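Side-chain contact in oligopeptide ABC transporter OppAIV (Borrelia burgdorferi B31, PDB 4GL8), which probably binds oligopeptides outside the inner membrane as the solute-binding component of an ABC-type peptide transporter: residues G67-R70 against Y74-G77. Numbering follows the deposited sequence.
Sequences GDPR and YRPG
Gly67 faces Tyr74 as a non-hydrogen-bonded antiparallel pair, their CA atoms 4.5 Å apart. The two residues lie at the loop end of a beta hairpin, formed by strand 65-67 at one edge of a five-stranded antiparallel sheet and its neighbour 74-84. In the adjoining pair, Asp66 and Arg75 share backbone hydrogen bonding. The carbonyl of Gly67 lies close to the arginine, with O 3.4 Å from Arg75 NE, but the angle is too poor for a hydrogen bond.

The side chain of Asp68 works in two directions. With CG anti to the backbone N (chi1 -174°), OD2 reaches forward and accepts from the Arg70 backbone N at 3.0 Å. This is an Asx turn, the donor meeting the anti side of the carboxylate at 22° from its plane. OD1 instead takes a hydrogen from a water 3.0 Å away, which also donates, weakly, to Tyr74 O. CB of Asp68 packs 3.9 Å from that same Tyr74 O.

Pro69 supplies the apolar surface. Its CD sits 3.4 Å above the centre of the Arg75 guanidinium plane, the proline and the arginine side chain crossing at about a right angle. Arg75 gets there by running extended from CG to NE, across the segment 67-70. Its NH2 forms a salt bridge with Glu524, on which Pro69 also packs, and a long, weak ion pair with Asp66.

The contact thus exemplifies association without a direct hydrogen bond: the segments meet through a water held weakly on the Tyr74 side, the proline over the guanidinium face and the Gly67–Tyr74 pairing. The Asp68 carboxylate, with OD2 4.8 Å from Arg75 NH1, probably adds a modest electrostatic attraction without an ion-pair contact.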
loop_
_atom_site.group_PDB
_atom_site.type_symbol
_atom_site.label_atom_id
_atom_site.label_comp_id
_atom_site.label_asym_id
_atom_site.label_seq_id
_atom_site.Cartn_x
_atom_site.Cartn_y
_atom_site.Cartn_z
ATOM N N GLY A 67 13.268 3.523 5.303
ATOM C CA GLY A 67 13.294 3.092 3.919
ATOM C C GLY A 67 14.592 3.534 3.298
ATOM O O GLY A 67 15.150 4.584 3.645
ATOM N N ASP A 68 15.080 2.714 2.381
ATOM C CA ASP A 68 16.267 3.026 1.646
ATOM C C ASP A 68 15.854 3.609 0.304
ATOM O O ASP A 68 15.426 2.867 -0.577
ATOM C CB ASP A 68 17.129 1.775 1.453
ATOM C CG ASP A 68 18.468 2.088 0.812
ATOM O OD1 ASP A 68 19.441 1.377 1.098
ATOM O OD2 ASP A 68 18.556 3.056 0.038
ATOM N N PRO A 69 16.029 4.940 0.130
ATOM C CA PRO A 69 15.504 5.584 -1.066
ATOM C C PRO A 69 16.180 5.131 -2.345
ATOM O O PRO A 69 15.622 5.288 -3.412
ATOM C CB PRO A 69 15.724 7.084 -0.807
ATOM C CG PRO A 69 16.739 7.164 0.269
ATOM C CD PRO A 69 16.673 5.895 1.050
ATOM N N ARG A 70 17.357 4.538 -2.230
ATOM C CA ARG A 70 18.105 4.094 -3.397
ATOM C C ARG A 70 17.626 2.732 -3.901
ATOM O O ARG A 70 17.550 2.520 -5.087
ATOM C CB ARG A 70 19.611 4.058 -3.087
ATOM N N TYR A 74 15.445 -1.440 3.104
ATOM C CA TYR A 74 15.475 -0.805 4.431
ATOM C C TYR A 74 16.894 -0.407 4.818
ATOM O O TYR A 74 17.851 -0.839 4.210
ATOM C CB TYR A 74 14.944 -1.777 5.495
ATOM C CG TYR A 74 15.762 -3.035 5.595
ATOM C CD1 TYR A 74 16.912 -3.071 6.357
ATOM C CD2 TYR A 74 15.426 -4.166 4.862
ATOM C CE1 TYR A 74 17.687 -4.213 6.428
ATOM C CE2 TYR A 74 16.209 -5.320 4.906
ATOM C CZ TYR A 74 17.329 -5.333 5.710
ATOM O OH TYR A 74 18.120 -6.462 5.786
ATOM N N ARG A 75 17.018 0.395 5.865
ATOM C CA ARG A 75 18.324 0.810 6.398
ATOM C C ARG A 75 18.095 1.327 7.821
ATOM O O ARG A 75 16.927 1.442 8.252
ATOM C CB ARG A 75 18.976 1.887 5.500
ATOM C CG ARG A 75 18.215 3.216 5.475
ATOM C CD ARG A 75 18.994 4.297 4.743
ATOM N NE ARG A 75 18.259 5.550 4.752
ATOM C CZ ARG A 75 18.519 6.607 3.989
ATOM N NH1 ARG A 75 19.489 6.592 3.097
ATOM N NH2 ARG A 75 17.756 7.683 4.101
ATOM N N PRO A 76 19.191 1.612 8.565
ATOM C CA PRO A 76 19.003 1.957 9.966
ATOM C C PRO A 76 18.105 3.161 10.050
ATOM O O PRO A 76 18.170 4.035 9.191
ATOM C CB PRO A 76 20.423 2.296 10.452
ATOM C CG PRO A 76 21.321 1.507 9.559
ATOM C CD PRO A 76 20.626 1.512 8.213
ATOM N N GLY A 77 17.231 3.155 11.048
ATOM C CA GLY A 77 16.354 4.276 11.345
ATOM C C GLY A 77 16.541 4.640 12.803
ATOM O O GLY A 77 17.624 5.050 13.196
HETATM O O HOH W 1 19.067 -1.570 1.193
#